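PDB 1YMQ: haloacid dehalogenase-like hydrolase from Bacteroides thetaiotaomicron, which probably acts as a magnesium-dependent phosphatase that removes phosphate from sugar phosphates. Local coordinates for residues F7-T12 / I41-P46. Residues are numbered along the deposited sequence; the frame is centred on the assembly and turned at random.
Sequences FDIDGT and IATGRP. With MG (magnesium ion), chain B; SO4 (sulfate ion), chain D.
Arg45 grips the carboxylate of Asp10 side-on in a salt bridge. Arg45 NE meets the syn lone pair of Asp10 OD2 at 2.9 Å, nearly straight and in the guanidinium plane. NH2 reaches OD1 at a tilt, and the two planes lie 31° apart. An extended chain from CG to NE brings the guanidinium edge to Asp10, while NH1 bonds to Ile49 O. An alanine in place of Arg45 would probably leave the buried Asp10 carboxylate without its charged mate and freer to turn.

Backbone pairing joins the parallel strands 4-7 and 38-42: Ala42 N donates to Phe7 O at 2.8 Å. Beyond it, Asp8 CA makes a CA-H...O contact with Ala42 O. Among apolar groups, Ile9 CD1 packs 3.7 Å from Ile41 CG2 and also touches Thr43 CB.

Both loops hold the sulfate. Ile9 N, Asp10 N and Thr43 OG1 donate to sulfate O1, Thr43 OG1 over 2.7 Å. Gly44 N donates to sulfate O4. Magnesium binds Asp8 OD1, Asp10 O, sulfate O2 and two waters; Asp211 completes its shell. Lys188 forms a salt bridge with Asp8 OD2 and hydrogen-bonds the sulfate. The loops, at neighbouring strand ends, are consistent with a HAD-type DxDx(T/V) phosphate site, the sulfate probably marking the phosphate position.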
loop_
_atom_site.group_PDB
_atom_site.type_symbol
_atom_site.label_atom_id
_atom_site.label_comp_id
_atom_site.label_asym_id
_atom_site.label_seq_id
_atom_site.Cartn_x
_atom_site.Cartn_y
_atom_site.Cartn_z
ATOM N N PHE A 7 2.509 -7.874 -4.700
ATOM C CA PHE A 7 1.247 -8.064 -3.994
ATOM C C PHE A 7 0.912 -6.965 -3.018
ATOM O O PHE A 7 1.695 -6.646 -2.120
ATOM C CB PHE A 7 1.282 -9.373 -3.151
ATOM C CG PHE A 7 1.496 -10.595 -3.944
ATOM C CD1 PHE A 7 2.764 -11.133 -4.110
ATOM C CD2 PHE A 7 0.388 -11.267 -4.517
ATOM C CE1 PHE A 7 2.952 -12.332 -4.852
ATOM C CE2 PHE A 7 0.540 -12.446 -5.247
ATOM C CZ PHE A 7 1.803 -12.988 -5.428
ATOM N N ASP A 8 -0.293 -6.453 -3.152
ATOM C CA ASP A 8 -0.829 -5.522 -2.168
ATOM C C ASP A 8 -1.121 -6.430 -0.942
ATOM O O ASP A 8 -1.286 -7.653 -1.077
ATOM C CB ASP A 8 -2.146 -4.958 -2.699
ATOM C CG ASP A 8 -2.901 -4.257 -1.654
ATOM O OD1 ASP A 8 -4.104 -4.539 -1.558
ATOM O OD2 ASP A 8 -2.259 -3.448 -0.923
ATOM N N ILE A 9 -1.214 -5.860 0.250
ATOM C CA ILE A 9 -1.476 -6.712 1.420
ATOM C C ILE A 9 -2.966 -6.880 1.713
ATOM O O ILE A 9 -3.543 -7.947 1.472
ATOM C CB ILE A 9 -0.816 -6.126 2.712
ATOM C CG1 ILE A 9 0.705 -6.126 2.552
ATOM C CG2 ILE A 9 -1.200 -6.999 3.973
ATOM C CD1 ILE A 9 1.514 -5.439 3.745
ATOM N N ASP A 10 -3.580 -5.813 2.202
ATOM C CA ASP A 10 -4.967 -5.850 2.647
ATOM C C ASP A 10 -6.009 -6.045 1.554
ATOM O O ASP A 10 -6.210 -5.188 0.724
ATOM C CB ASP A 10 -5.273 -4.598 3.489
ATOM C CG ASP A 10 -4.309 -4.449 4.644
ATOM O OD1 ASP A 10 -4.320 -5.309 5.551
ATOM O OD2 ASP A 10 -3.508 -3.491 4.630
ATOM N N GLY A 11 -6.699 -7.189 1.606
ATOM C CA GLY A 11 -7.684 -7.485 0.583
ATOM C C GLY A 11 -7.061 -8.255 -0.606
ATOM O O GLY A 11 -7.776 -8.663 -1.502
ATOM N N THR A 12 -5.735 -8.472 -0.602
ATOM C CA THR A 12 -5.090 -9.182 -1.712
ATOM C C THR A 12 -4.380 -10.433 -1.161
ATOM O O THR A 12 -4.661 -11.546 -1.589
ATOM C CB THR A 12 -4.159 -8.218 -2.447
ATOM O OG1 THR A 12 -4.956 -7.157 -2.999
ATOM C CG2 THR A 12 -3.393 -8.939 -3.571
ATOM N N ILE A 41 6.208 -7.117 -1.719
ATOM C CA ILE A 41 5.002 -6.533 -1.112
ATOM C C ILE A 41 4.883 -5.102 -1.668
ATOM O O ILE A 41 5.908 -4.454 -1.874
ATOM C CB ILE A 41 5.187 -6.469 0.447
ATOM C CG1 ILE A 41 5.235 -7.900 1.032
ATOM C CG2 ILE A 41 4.130 -5.568 1.072
ATOM C CD1 ILE A 41 3.978 -8.771 0.789
ATOM N N ALA A 42 3.665 -4.622 -1.957
ATOM C CA ALA A 42 3.454 -3.263 -2.470
ATOM C C ALA A 42 2.214 -2.801 -1.719
ATOM O O ALA A 42 1.085 -3.095 -2.099
ATOM C CB ALA A 42 3.232 -3.256 -4.037
ATOM N N THR A 43 2.475 -2.074 -0.634
ATOM C CA THR A 43 1.434 -1.639 0.288
ATOM C C THR A 43 1.425 -0.134 0.599
ATOM O O THR A 43 2.441 0.549 0.443
ATOM C CB THR A 43 1.584 -2.434 1.628
ATOM O OG1 THR A 43 0.482 -2.111 2.503
ATOM C CG2 THR A 43 2.938 -2.156 2.310
ATOM N N GLY A 44 0.235 0.370 0.958
ATOM C CA GLY A 44 0.121 1.768 1.356
ATOM C C GLY A 44 0.537 1.828 2.809
ATOM O O GLY A 44 0.747 2.921 3.358
ATOM N N ARG A 45 0.614 0.675 3.493
ATOM C CA ARG A 45 1.054 0.724 4.895
ATOM C C ARG A 45 2.533 1.092 5.085
ATOM O O ARG A 45 3.391 0.696 4.299
ATOM C CB ARG A 45 0.942 -0.627 5.600
ATOM C CG ARG A 45 -0.481 -1.202 5.802
ATOM C CD ARG A 45 -0.356 -2.518 6.595
ATOM N NE ARG A 45 -1.667 -3.142 6.782
ATOM C CZ ARG A 45 -2.131 -3.571 7.957
ATOM N NH1 ARG A 45 -1.401 -3.439 9.061
ATOM N NH2 ARG A 45 -3.330 -4.148 8.028
ATOM N N PRO A 46 2.838 1.852 6.158
ATOM C CA PRO A 46 4.228 2.210 6.471
ATOM C C PRO A 46 4.794 0.898 7.039
ATOM O O PRO A 46 4.067 0.114 7.658
ATOM C CB PRO A 46 4.094 3.240 7.609
ATOM C CG PRO A 46 2.734 3.826 7.431
ATOM C CD PRO A 46 1.859 2.787 6.765
HETATM MG MG MG B . -5.669 -3.389 -0.560
HETATM S S SO4 D . -2.825 -1.964 1.391
HETATM O O1 SO4 D . -1.866 -3.086 1.508
HETATM O O2 SO4 D . -4.175 -2.518 0.966
HETATM O O3 SO4 D . -2.935 -1.326 2.758
HETATM O O4 SO4 D . -2.436 -0.893 0.404
HETATM O O HOH W 1 -7.846 -2.683 -0.010
HETATM O O HOH W 2 -5.329 -1.548 -1.935
#